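Polyprenyl synthetase (Nonlabens dokdonensis, PDB 6KD7) probably catalyses magnesium-dependent prenyl chain elongation that yields geranylgeranyl pyrophosphate. Local coordinates at residues A[8-13]-A[60-65]; A[163-168]-A[201-206]; A[289-294]-A[321-326]. All coordinates share one frame; numbering follows the deposited sequence.

Interaction 1 (A[8-13]-A[60-65])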
ATOM      1  N   ARG A   8       6.213  31.916 -34.902  1.00 35.74           N
ATOM      2  CA  ARG A   8       6.687  30.948 -33.889  1.00 40.23           C
ATOM      3  C   ARG A   8       8.128  31.284 -33.504  1.00 44.33           C
ATOM      4  O   ARG A   8       8.440  31.234 -32.322  1.00 43.59           O
ATOM      5  CB  ARG A   8       6.548  29.519 -34.417  1.00 44.05           C
ATOM      6  CG  ARG A   8       6.671  28.448 -33.344  1.00 53.44           C
ATOM      7  CD  ARG A   8       6.445  27.033 -33.833  1.00 50.29           C
ATOM      8  NE  ARG A   8       5.065  26.776 -34.202  1.00 59.66           N
ATOM      9  CZ  ARG A   8       4.602  26.757 -35.444  1.00 64.07           C
ATOM     10  NH1 ARG A   8       3.328  26.510 -35.670  1.00 56.45           N
ATOM     11  NH2 ARG A   8       5.416  26.971 -36.459  1.00 70.66           N
ATOM     12  N   THR A   9       8.940  31.698 -34.471  1.00 42.15           N
ATOM     13  CA  THR A   9      10.377  31.926 -34.214  1.00 42.15           C
ATOM     14  C   THR A   9      10.505  33.143 -33.295  1.00 37.69           C
ATOM     15  O   THR A   9      11.275  33.071 -32.311  1.00 39.20           O
ATOM     16  CB  THR A   9      11.155  32.007 -35.545  1.00 47.16           C
ATOM     17  OG1 THR A   9      11.075  30.739 -36.202  1.00 46.61           O
ATOM     18  CG2 THR A   9      12.612  32.361 -35.356  1.00 41.52           C
ATOM     19  N   THR A  10       9.820  34.236 -33.626  1.00 37.05           N
ATOM     20  CA  THR A  10       9.783  35.477 -32.809  1.00 37.74           C
ATOM     21  C   THR A  10       9.221  35.117 -31.418  1.00 36.65           C
ATOM     22  O   THR A  10       9.795  35.543 -30.409  1.00 36.01           O
ATOM     23  CB  THR A  10       8.857  36.534 -33.416  1.00 45.24           C
ATOM     24  OG1 THR A  10       9.036  36.576 -34.831  1.00 51.08           O
ATOM     25  CG2 THR A  10       9.032  37.902 -32.784  1.00 41.26           C
ATOM     26  N   PHE A  11       8.131  34.350 -31.385  1.00 34.70           N
ATOM     27  CA  PHE A  11       7.447  33.975 -30.122  1.00 37.74           C
ATOM     28  C   PHE A  11       8.424  33.266 -29.188  1.00 35.66           C
ATOM     29  O   PHE A  11       8.514  33.730 -28.030  1.00 37.23           O
ATOM     30  CB  PHE A  11       6.220  33.120 -30.359  1.00 37.94           C
ATOM     31  CG  PHE A  11       5.595  32.681 -29.068  1.00 41.16           C
ATOM     32  CD1 PHE A  11       4.816  33.557 -28.331  1.00 36.82           C
ATOM     33  CD2 PHE A  11       5.794  31.398 -28.591  1.00 36.67           C
ATOM     34  CE1 PHE A  11       4.261  33.154 -27.128  1.00 39.49           C
ATOM     35  CE2 PHE A  11       5.235  31.003 -27.389  1.00 40.51           C
ATOM     36  CZ  PHE A  11       4.475  31.879 -26.656  1.00 40.61           C
ATOM     37  N   LEU A  12       9.220  32.309 -29.681  1.00 35.89           N
ATOM     38  CA  LEU A  12      10.116  31.490 -28.816  1.00 35.22           C
ATOM     39  C   LEU A  12      11.281  32.337 -28.348  1.00 36.63           C
ATOM     40  O   LEU A  12      11.710  32.158 -27.194  1.00 41.28           O
ATOM     41  CB  LEU A  12      10.553  30.220 -29.543  1.00 41.27           C
ATOM     42  CG  LEU A  12       9.406  29.236 -29.825  1.00 51.96           C
ATOM     43  CD1 LEU A  12       9.907  28.004 -30.582  1.00 56.55           C
ATOM     44  CD2 LEU A  12       8.675  28.807 -28.541  1.00 50.53           C
ATOM     45  N   GLU A  13      11.688  33.318 -29.137  1.00 40.29           N
ATOM     46  CA  GLU A  13      12.724  34.287 -28.699  1.00 50.88           C
ATOM     47  C   GLU A  13      12.169  35.138 -27.548  1.00 45.29           C
ATOM     48  O   GLU A  13      12.875  35.312 -26.545  1.00 41.52           O
ATOM     49  CB  GLU A  13      13.157  35.182 -29.861  1.00 60.20           C
ATOM     50  CG  GLU A  13      14.209  34.536 -30.755  1.00 64.28           C
ATOM     51  CD  GLU A  13      14.226  35.066 -32.183  1.00 68.38           C
ATOM     52  OE1 GLU A  13      13.646  36.144 -32.419  1.00 67.20           O
ATOM     53  OE2 GLU A  13      14.787  34.383 -33.064  1.00 75.27           O
ATOM     54  N   ASP A  60       3.555  44.115 -30.340  1.00 37.96           N
ATOM     55  CA  ASP A  60       2.619  44.785 -29.406  1.00 41.15           C
ATOM     56  C   ASP A  60       1.879  43.697 -28.614  1.00 39.94           C
ATOM     57  O   ASP A  60       1.746  43.866 -27.403  1.00 36.71           O
ATOM     58  CB  ASP A  60       1.554  45.673 -30.065  1.00 48.06           C
ATOM     59  CG  ASP A  60       2.035  46.958 -30.740  1.00 57.88           C
ATOM     60  OD1 ASP A  60       3.040  47.561 -30.227  1.00 48.70           O
ATOM     61  OD2 ASP A  60       1.400  47.330 -31.805  1.00 49.07           O
ATOM     62  N   ALA A  61       1.443  42.636 -29.295  1.00 32.84           N
ATOM     63  CA  ALA A  61       0.608  41.548 -28.755  1.00 34.49           C
ATOM     64  C   ALA A  61       1.428  40.517 -27.962  1.00 30.13           C
ATOM     65  O   ALA A  61       0.833  39.619 -27.387  1.00 31.67           O
ATOM     66  CB  ALA A  61      -0.149  40.903 -29.869  1.00 35.13           C
ATOM     67  N   MET A  62       2.738  40.638 -27.930  1.00 27.88           N
ATOM     68  CA  MET A  62       3.625  39.524 -27.556  1.00 28.82           C
ATOM     69  C   MET A  62       3.379  39.165 -26.080  1.00 34.01           C
ATOM     70  O   MET A  62       3.218  37.981 -25.813  1.00 29.34           O
ATOM     71  CB  MET A  62       5.095  39.877 -27.733  1.00 26.47           C
ATOM     72  CG  MET A  62       6.049  38.677 -27.633  1.00 30.72           C
ATOM     73  SD  MET A  62       5.676  37.340 -28.798  1.00 37.32           S
ATOM     74  CE  MET A  62       5.942  38.163 -30.376  1.00 36.89           C
ATOM     75  N   ASN A  63       3.392  40.138 -25.161  1.00 31.25           N
ATOM     76  CA  ASN A  63       3.228  39.851 -23.707  1.00 31.49           C
ATOM     77  C   ASN A  63       1.897  39.099 -23.499  1.00 28.11           C
ATOM     78  O   ASN A  63       1.908  38.079 -22.799  1.00 27.76           O
ATOM     79  CB  ASN A  63       3.379  41.113 -22.866  1.00 30.68           C
ATOM     80  CG  ASN A  63       4.829  41.519 -22.703  1.00 31.84           C
ATOM     81  OD1 ASN A  63       5.733  40.860 -23.182  1.00 32.17           O
ATOM     82  ND2 ASN A  63       5.062  42.590 -21.980  1.00 37.11           N
ATOM     83  N   ALA A  64       0.820  39.507 -24.157  1.00 25.27           N
ATOM     84  CA  ALA A  64      -0.488  38.849 -24.048  1.00 24.87           C
ATOM     85  C   ALA A  64      -0.442  37.427 -24.631  1.00 29.69           C
ATOM     86  O   ALA A  64      -1.144  36.529 -24.095  1.00 30.18           O
ATOM     87  CB  ALA A  64      -1.543  39.634 -24.747  1.00 24.40           C
ATOM     88  N   ALA A  65       0.234  37.247 -25.759  1.00 26.82           N
ATOM     89  CA  ALA A  65       0.450  35.930 -26.399  1.00 27.91           C
ATOM     90  C   ALA A  65       1.175  35.005 -25.403  1.00 26.42           C
ATOM     91  O   ALA A  65       0.749  33.878 -25.211  1.00 24.87           O
ATOM     92  CB  ALA A  65       1.282  36.093 -27.658  1.00 28.41           C
TER
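Phe11 and Met62 meet where helix 4-18 crosses helix 58-82; their CA atoms, 7.2 Å apart, are the closest pair of the two segments. The local axes come no nearer than 10.7 Å and cross at -66°, a spacing wide enough for long side chains to fill the interface. No hydrogen bond joins the segments. Met62 suits the middle of the contact because its thioether can fold into a bent shape: after a first torsion that puts CG anti to the backbone N (chi1 -168°), the chain turns at the next two torsions and brings SD and CE against Phe11 and Thr10. SD lies 3.9 Å from CD1 of Phe11 and 5.2 Å from the centroid of its ring, approaching obliquely at 71° from the ring normal. The methyl CE reaches on to Thr10 CG2, also 3.9 Å away, while Thr10 OG1 is bonded to Ser6 O one turn back, so this amphipathic residue offers its methyl to the interface. The Phe11 ring also abuts Ala65: Phe11 CE1 is 4.0 Å from Ala65 C, which lies at the ring edge near its plane, and 4.2 Å from Ala65 CB, a closeness that the small alanine side chain permits. Pro44 of helix 42-54 also touches Phe11. The result is a Met-aromatic contact, here fastening the N-terminal helix onto the all-helical fold of the prenyl synthases.

Interaction 2 (A[163-168]-A[201-206])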
ATOM      1  N   ASN A 163     -21.230  21.522 -24.749  1.00 27.84           N
ATOM      2  CA  ASN A 163     -21.067  22.597 -23.742  1.00 29.72           C
ATOM      3  C   ASN A 163     -19.779  22.341 -22.943  1.00 30.31           C
ATOM      4  O   ASN A 163     -19.004  23.299 -22.718  1.00 29.19           O
ATOM      5  CB  ASN A 163     -22.325  22.720 -22.880  1.00 29.82           C
ATOM      6  CG  ASN A 163     -22.174  23.847 -21.892  1.00 31.52           C
ATOM      7  OD1 ASN A 163     -22.026  24.969 -22.319  1.00 36.67           O
ATOM      8  ND2 ASN A 163     -22.050  23.555 -20.606  1.00 33.57           N
ATOM      9  N   MET A 164     -19.500  21.085 -22.568  1.00 27.90           N
ATOM     10  CA  MET A 164     -18.315  20.811 -21.736  1.00 26.02           C
ATOM     11  C   MET A 164     -17.043  21.100 -22.555  1.00 26.27           C
ATOM     12  O   MET A 164     -16.142  21.841 -22.050  1.00 25.80           O
ATOM     13  CB  MET A 164     -18.360  19.378 -21.206  1.00 27.20           C
ATOM     14  CG  MET A 164     -17.118  18.981 -20.410  1.00 26.61           C
ATOM     15  SD  MET A 164     -15.716  18.452 -21.410  1.00 25.76           S
ATOM     16  CE  MET A 164     -16.323  16.890 -22.056  1.00 25.40           C
ATOM     17  N   ILE A 165     -16.926  20.539 -23.760  1.00 25.36           N
ATOM     18  CA  ILE A 165     -15.699  20.764 -24.568  1.00 27.97           C
ATOM     19  C   ILE A 165     -15.584  22.236 -24.992  1.00 26.87           C
ATOM     20  O   ILE A 165     -14.433  22.748 -25.124  1.00 25.64           O
ATOM     21  CB  ILE A 165     -15.573  19.810 -25.761  1.00 29.35           C
ATOM     22  CG1 ILE A 165     -16.720  19.939 -26.752  1.00 27.34           C
ATOM     23  CG2 ILE A 165     -15.358  18.388 -25.259  1.00 30.48           C
ATOM     24  CD1 ILE A 165     -16.392  19.292 -28.088  1.00 31.00           C
ATOM     25  N   LYS A 166     -16.694  22.951 -25.080  1.00 27.18           N
ATOM     26  CA  LYS A 166     -16.608  24.394 -25.390  1.00 28.58           C
ATOM     27  C   LYS A 166     -15.860  25.075 -24.258  1.00 25.78           C
ATOM     28  O   LYS A 166     -14.846  25.789 -24.541  1.00 27.81           O
ATOM     29  CB  LYS A 166     -17.994  25.004 -25.583  1.00 30.84           C
ATOM     30  CG  LYS A 166     -17.952  26.503 -25.864  1.00 36.93           C
ATOM     31  CD  LYS A 166     -19.317  27.105 -26.053  1.00 40.01           C
ATOM     32  CE  LYS A 166     -19.570  28.288 -25.167  1.00 49.73           C
ATOM     33  NZ  LYS A 166     -21.031  28.499 -25.072  1.00 62.26           N
ATOM     34  N   LEU A 167     -16.337  24.879 -23.024  1.00 26.16           N
ATOM     35  CA  LEU A 167     -15.702  25.484 -21.814  1.00 26.21           C
ATOM     36  C   LEU A 167     -14.271  24.967 -21.637  1.00 24.13           C
ATOM     37  O   LEU A 167     -13.368  25.750 -21.291  1.00 25.29           O
ATOM     38  CB  LEU A 167     -16.569  25.173 -20.590  1.00 26.66           C
ATOM     39  CG  LEU A 167     -17.952  25.819 -20.605  1.00 29.64           C
ATOM     40  CD1 LEU A 167     -18.846  25.304 -19.502  1.00 30.05           C
ATOM     41  CD2 LEU A 167     -17.820  27.318 -20.449  1.00 32.81           C
ATOM     42  N   LYS A 168     -14.039  23.683 -21.838  1.00 26.31           N
ATOM     43  CA  LYS A 168     -12.750  23.082 -21.434  1.00 28.01           C
ATOM     44  C   LYS A 168     -11.665  23.375 -22.477  1.00 24.59           C
ATOM     45  O   LYS A 168     -10.491  23.453 -22.072  1.00 25.92           O
ATOM     46  CB  LYS A 168     -12.901  21.567 -21.264  1.00 33.97           C
ATOM     47  CG  LYS A 168     -11.761  20.868 -20.530  1.00 36.96           C
ATOM     48  CD  LYS A 168     -11.712  19.415 -20.912  1.00 50.76           C
ATOM     49  CE  LYS A 168     -11.566  18.484 -19.730  1.00 66.79           C
ATOM     50  NZ  LYS A 168     -10.521  17.450 -19.946  1.00 72.04           N
ATOM     51  N   LEU A 201     -13.818  27.145 -34.289  1.00 26.20           N
ATOM     52  CA  LEU A 201     -12.559  26.479 -34.642  1.00 29.71           C
ATOM     53  C   LEU A 201     -12.215  25.473 -33.527  1.00 31.70           C
ATOM     54  O   LEU A 201     -11.631  24.420 -33.823  1.00 29.37           O
ATOM     55  CB  LEU A 201     -11.460  27.534 -34.796  1.00 28.72           C
ATOM     56  CG  LEU A 201     -10.104  27.012 -35.245  1.00 30.77           C
ATOM     57  CD1 LEU A 201     -10.093  26.640 -36.722  1.00 33.94           C
ATOM     58  CD2 LEU A 201      -9.016  28.029 -34.969  1.00 31.64           C
ATOM     59  N   GLY A 202     -12.395  25.889 -32.280  1.00 28.58           N
ATOM     60  CA  GLY A 202     -11.926  25.128 -31.105  1.00 31.99           C
ATOM     61  C   GLY A 202     -12.779  23.874 -30.969  1.00 29.06           C
ATOM     62  O   GLY A 202     -12.223  22.810 -30.715  1.00 27.43           O
ATOM     63  N   LEU A 203     -14.068  24.000 -31.236  1.00 25.94           N
ATOM     64  CA  LEU A 203     -14.988  22.852 -31.221  1.00 29.51           C
ATOM     65  C   LEU A 203     -14.627  21.866 -32.342  1.00 31.99           C
ATOM     66  O   LEU A 203     -14.575  20.660 -32.087  1.00 31.47           O
ATOM     67  CB  LEU A 203     -16.419  23.369 -31.312  1.00 29.55           C
ATOM     68  CG  LEU A 203     -16.988  23.985 -30.034  1.00 31.67           C
ATOM     69  CD1 LEU A 203     -18.348  24.638 -30.319  1.00 30.72           C
ATOM     70  CD2 LEU A 203     -17.141  22.945 -28.921  1.00 32.26           C
ATOM     71  N   ALA A 204     -14.365  22.338 -33.553  1.00 32.08           N
ATOM     72  CA  ALA A 204     -13.917  21.471 -34.652  1.00 30.03           C
ATOM     73  C   ALA A 204     -12.636  20.768 -34.220  1.00 28.81           C
ATOM     74  O   ALA A 204     -12.461  19.577 -34.495  1.00 28.93           O
ATOM     75  CB  ALA A 204     -13.711  22.276 -35.928  1.00 33.75           C
ATOM     76  N   PHE A 205     -11.701  21.514 -33.678  1.00 26.29           N
ATOM     77  CA  PHE A 205     -10.374  20.963 -33.312  1.00 30.89           C
ATOM     78  C   PHE A 205     -10.553  19.805 -32.269  1.00 32.18           C
ATOM     79  O   PHE A 205      -9.912  18.746 -32.355  1.00 29.50           O
ATOM     80  CB  PHE A 205      -9.514  22.124 -32.815  1.00 29.46           C
ATOM     81  CG  PHE A 205      -8.076  21.796 -32.536  1.00 36.18           C
ATOM     82  CD1 PHE A 205      -7.276  21.223 -33.527  1.00 40.70           C
ATOM     83  CD2 PHE A 205      -7.511  22.083 -31.296  1.00 37.96           C
ATOM     84  CE1 PHE A 205      -5.942  20.919 -33.286  1.00 39.30           C
ATOM     85  CE2 PHE A 205      -6.164  21.799 -31.068  1.00 41.67           C
ATOM     86  CZ  PHE A 205      -5.395  21.181 -32.040  1.00 40.67           C
ATOM     87  N   GLN A 206     -11.399  20.004 -31.270  1.00 28.80           N
ATOM     88  CA  GLN A 206     -11.586  19.044 -30.166  1.00 29.48           C
ATOM     89  C   GLN A 206     -12.356  17.837 -30.701  1.00 29.61           C
ATOM     90  O   GLN A 206     -11.984  16.712 -30.334  1.00 27.55           O
ATOM     91  CB  GLN A 206     -12.322  19.682 -29.005  1.00 27.11           C
ATOM     92  CG  GLN A 206     -12.577  18.713 -27.875  1.00 30.78           C
ATOM     93  CD  GLN A 206     -11.336  18.020 -27.373  1.00 30.27           C
ATOM     94  OE1 GLN A 206     -11.351  16.813 -27.159  1.00 32.31           O
ATOM     95  NE2 GLN A 206     -10.274  18.775 -27.171  1.00 28.20           N
TER
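Ile165 and Leu203 form the centre of a crossing between two successive helices of the all-helical prenyl synthase fold, 158-183 and 188-215. The short axes pass 9.5 Å apart at 110°, and the CA atoms of Lys166 and Leu203 come within 6.2 Å.

The tight part is buried and apolar. Ile165 is driven between two side chains of the other helix: its CG1 lies 3.7 Å from Leu203 CD2, and its CG2 branch lies 3.8 Å from Gln206 CG. A beta-branched residue fits here because it offers two branches to two neighbours; the first torsion of 61° places CG1 in the crowded position between backbone N and carbonyl carbon, and CD1 extends from there to touch both partners. Shortening this residue to an alanine would probably open a gap between the helices, leaving Leu203 CD2 and Gln206 CG without the partner they meet across this crossing. Tyr294 also packs on Leu203. Gln206 takes part through its aliphatic CG, and its side chain comes within about 4 Å of a bound magnesium ion, which puts the crossing beside the metal site. Just beyond it, helix 188-215 carries the second aspartate-rich motif of this family, and Phe205 touches the bound pyrophosphate.

The loose side belongs to the partly exposed Lys166. Only the root of its side chain joins the contact; with CG anti to the backbone N (178°), the chain runs off from the crossing and its ammonium group takes no part, so a residue apolar at its root and charged at its end suits this border. Here Leu203 CD2 alone makes the link, 3.9 Å from Lys166 CA and 4.0 Å from Lys166 CB.

Interaction 3 (A[289-294]-A[321-326])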
ATOM      1  N   ASP A 289     -18.806  14.415 -39.721  1.00 34.77           N
ATOM      2  CA  ASP A 289     -19.811  15.420 -40.146  1.00 43.35           C
ATOM      3  C   ASP A 289     -19.781  16.615 -39.184  1.00 47.54           C
ATOM      4  O   ASP A 289     -19.832  17.761 -39.646  1.00 46.01           O
ATOM      5  CB  ASP A 289     -21.230  14.846 -40.249  1.00 41.15           C
ATOM      6  CG  ASP A 289     -21.384  13.868 -41.409  1.00 46.64           C
ATOM      7  OD1 ASP A 289     -20.420  13.742 -42.258  1.00 44.09           O
ATOM      8  OD2 ASP A 289     -22.418  13.160 -41.404  1.00 47.54           O
ATOM      9  N   ALA A 290     -19.727  16.371 -37.884  1.00 42.45           N
ATOM     10  CA  ALA A 290     -19.762  17.471 -36.905  1.00 39.88           C
ATOM     11  C   ALA A 290     -18.476  18.303 -37.053  1.00 34.91           C
ATOM     12  O   ALA A 290     -18.569  19.530 -36.932  1.00 40.44           O
ATOM     13  CB  ALA A 290     -19.962  16.923 -35.516  1.00 38.88           C
ATOM     14  N   ILE A 291     -17.327  17.685 -37.323  1.00 32.94           N
ATOM     15  CA  ILE A 291     -16.044  18.423 -37.504  1.00 34.28           C
ATOM     16  C   ILE A 291     -16.157  19.332 -38.734  1.00 38.31           C
ATOM     17  O   ILE A 291     -15.723  20.529 -38.673  1.00 35.71           O
ATOM     18  CB  ILE A 291     -14.878  17.455 -37.654  1.00 33.75           C
ATOM     19  CG1 ILE A 291     -14.625  16.674 -36.361  1.00 38.41           C
ATOM     20  CG2 ILE A 291     -13.626  18.183 -38.087  1.00 33.55           C
ATOM     21  CD1 ILE A 291     -13.782  15.452 -36.578  1.00 34.95           C
ATOM     22  N   GLU A 292     -16.670  18.754 -39.819  1.00 38.99           N
ATOM     23  CA  GLU A 292     -16.903  19.420 -41.125  1.00 42.65           C
ATOM     24  C   GLU A 292     -17.825  20.611 -40.851  1.00 36.95           C
ATOM     25  O   GLU A 292     -17.509  21.737 -41.243  1.00 35.36           O
ATOM     26  CB  GLU A 292     -17.508  18.420 -42.125  1.00 49.83           C
ATOM     27  CG  GLU A 292     -18.232  19.036 -43.320  1.00 57.90           C
ATOM     28  CD  GLU A 292     -17.366  19.897 -44.240  1.00 66.43           C
ATOM     29  OE1 GLU A 292     -16.110  19.870 -44.114  1.00 68.80           O
ATOM     30  OE2 GLU A 292     -17.949  20.638 -45.068  1.00 84.09           O
ATOM     31  N   SER A 293     -18.889  20.381 -40.112  1.00 30.70           N
ATOM     32  CA  SER A 293     -19.933  21.385 -39.854  1.00 34.23           C
ATOM     33  C   SER A 293     -19.354  22.557 -39.042  1.00 41.58           C
ATOM     34  O   SER A 293     -19.615  23.728 -39.397  1.00 41.86           O
ATOM     35  CB  SER A 293     -21.072  20.719 -39.199  1.00 32.32           C
ATOM     36  OG  SER A 293     -22.012  21.686 -38.774  1.00 35.40           O
ATOM     37  N   TYR A 294     -18.590  22.265 -37.991  1.00 39.07           N
ATOM     38  CA  TYR A 294     -17.950  23.340 -37.191  1.00 34.04           C
ATOM     39  C   TYR A 294     -16.913  24.083 -38.035  1.00 33.70           C
ATOM     40  O   TYR A 294     -16.760  25.276 -37.857  1.00 30.76           O
ATOM     41  CB  TYR A 294     -17.405  22.830 -35.860  1.00 32.35           C
ATOM     42  CG  TYR A 294     -18.473  22.660 -34.819  1.00 30.31           C
ATOM     43  CD1 TYR A 294     -19.073  23.758 -34.235  1.00 29.67           C
ATOM     44  CD2 TYR A 294     -18.906  21.407 -34.442  1.00 32.57           C
ATOM     45  CE1 TYR A 294     -20.070  23.616 -33.291  1.00 29.32           C
ATOM     46  CE2 TYR A 294     -19.897  21.245 -33.493  1.00 33.61           C
ATOM     47  CZ  TYR A 294     -20.484  22.354 -32.920  1.00 33.01           C
ATOM     48  OH  TYR A 294     -21.457  22.199 -31.989  1.00 36.55           O
ATOM     49  N   GLN A 321      -5.721  23.819 -42.687  1.00 38.28           N
ATOM     50  CA  GLN A 321      -4.507  23.043 -42.346  1.00 43.88           C
ATOM     51  C   GLN A 321      -4.636  22.449 -40.935  1.00 48.00           C
ATOM     52  O   GLN A 321      -4.243  21.304 -40.762  1.00 47.43           O
ATOM     53  CB  GLN A 321      -3.285  23.950 -42.448  1.00 49.08           C
ATOM     54  CG  GLN A 321      -1.978  23.242 -42.138  1.00 67.87           C
ATOM     55  CD  GLN A 321      -0.864  24.194 -41.781  1.00 86.14           C
ATOM     56  OE1 GLN A 321      -0.486  25.062 -42.562  1.00 85.44           O
ATOM     57  NE2 GLN A 321      -0.320  24.031 -40.584  1.00 96.01           N
ATOM     58  N   LEU A 322      -5.209  23.190 -39.985  1.00 45.14           N
ATOM     59  CA  LEU A 322      -5.296  22.761 -38.562  1.00 40.10           C
ATOM     60  C   LEU A 322      -6.135  21.484 -38.503  1.00 39.74           C
ATOM     61  O   LEU A 322      -5.759  20.585 -37.762  1.00 37.98           O
ATOM     62  CB  LEU A 322      -5.950  23.857 -37.710  1.00 41.72           C
ATOM     63  CG  LEU A 322      -6.019  23.576 -36.207  1.00 40.26           C
ATOM     64  CD1 LEU A 322      -4.632  23.531 -35.582  1.00 38.71           C
ATOM     65  CD2 LEU A 322      -6.889  24.605 -35.507  1.00 38.34           C
ATOM     66  N   MET A 323      -7.157  21.396 -39.349  1.00 35.98           N
ATOM     67  CA  MET A 323      -8.151  20.291 -39.364  1.00 38.30           C
ATOM     68  C   MET A 323      -7.684  19.159 -40.285  1.00 42.75           C
ATOM     69  O   MET A 323      -8.514  18.357 -40.691  1.00 43.98           O
ATOM     70  CB  MET A 323      -9.502  20.821 -39.843  1.00 38.57           C
ATOM     71  CG  MET A 323     -10.592  20.761 -38.798  1.00 48.01           C
ATOM     72  SD  MET A 323     -10.111  21.330 -37.169  1.00 43.28           S
ATOM     73  CE  MET A 323     -10.183  23.101 -37.389  1.00 57.38           C
ATOM     74  N   GLY A 324      -6.392  19.133 -40.594  1.00 45.22           N
ATOM     75  CA  GLY A 324      -5.737  18.143 -41.478  1.00 57.92           C
ATOM     76  C   GLY A 324      -6.314  18.070 -42.894  1.00 68.63           C
ATOM     77  O   GLY A 324      -6.217  16.982 -43.490  1.00 79.35           O
ATOM     78  N   ARG A 325      -6.878  19.167 -43.426  1.00 79.36           N
ATOM     79  CA  ARG A 325      -7.348  19.324 -44.839  1.00 83.25           C
ATOM     80  C   ARG A 325      -6.323  20.166 -45.634  1.00 91.92           C
ATOM     81  O   ARG A 325      -5.297  20.607 -45.057  1.00 83.19           O
ATOM     82  CB  ARG A 325      -8.756  19.940 -44.878  1.00 71.31           C
ATOM     83  CG  ARG A 325      -9.857  19.060 -44.303  1.00 67.87           C
ATOM     84  CD  ARG A 325     -11.146  19.811 -43.987  1.00 75.41           C
ATOM     85  NE  ARG A 325     -11.872  20.307 -45.169  1.00 83.91           N
ATOM     86  CZ  ARG A 325     -13.099  20.879 -45.191  1.00 79.62           C
ATOM     87  NH1 ARG A 325     -13.808  21.059 -44.086  1.00 77.19           N
ATOM     88  NH2 ARG A 325     -13.616  21.286 -46.341  1.00 76.90           N
ATOM     89  N   LYS A 326      -6.583  20.369 -46.923  1.00111.22           N
ATOM     90  CA  LYS A 326      -5.609  21.119 -47.755  1.00114.91           C
ATOM     91  C   LYS A 326      -6.226  22.439 -48.215  1.00106.33           C
ATOM     92  O   LYS A 326      -7.461  22.550 -48.227  1.00 91.79           O
ATOM     93  CB  LYS A 326      -5.046  20.255 -48.888  1.00117.93           C
ATOM     94  CG  LYS A 326      -3.660  20.664 -49.362  1.00122.49           C
ATOM     95  CD  LYS A 326      -2.872  19.532 -49.985  1.00116.92           C
ATOM     96  CE  LYS A 326      -2.401  18.512 -48.971  1.00115.19           C
ATOM     97  NZ  LYS A 326      -1.433  17.560 -49.564  1.00119.65           N
TER
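Glu292 and Arg325 are joined by a salt bridge beside the Schellman motif that ends helix 309-322. One oxygen meets one nitrogen: OE1 of Glu292 lies 2.6 Å from NH1 of Arg325 but 3.6 Å from NH2 of Arg325, and the approach is oblique, with the carboxylate and guanidinium planes 43° apart. Beside it is an apolar pair, the CG2 branch of Ile291 packing 4.0 Å from CG of the buried Met323. The rim suits charged residues whose long chains can span the gap, while apolar Ile291 and Met323 suit the more buried side.

In Glu292 the chain bends at its second torsion (62°), which sets OE1 against Arg325; its OE2 has a weak hydrogen bond to Gln296 NE2, one turn on. Thr295 and Gln296 of helix 283-303 also touch the Arg325 side chain, and Leu207 of helix 188-215 lies against Ile291. Farther out, the backbone sets Arg325 in place: Met323 is the first residue to leave helical angles, and Gly324 takes a positive phi (58°) that a residue without a side chain adopts readily. Arg325 N makes one of the motif's two bonds, back into the helix, and the other joins Gly324 N to Gln321 O at 3.1 Å.

The three contacts follow one another along the chain, each closing before the next opens. Interactions 2 and 3 are neighbours, their centres about 13 Å apart: helix 188-215 of interaction 2 packs against helices 283-303 and 309-322 of interaction 3, with Leu201 CD1 3.6 Å from Met323 CE and Phe205 CE1 3.7 Å from Leu322 CD1. Interaction 1 stands apart, its centre about 25 Å from that of interaction 2 and about 27 Å from that of interaction 3, yet its helix 58-82 runs on to the first aspartate-rich motif. The contacts thus tie the N-terminal helix and the C-terminal helices to the helices that line the pyrophosphate and magnesium site.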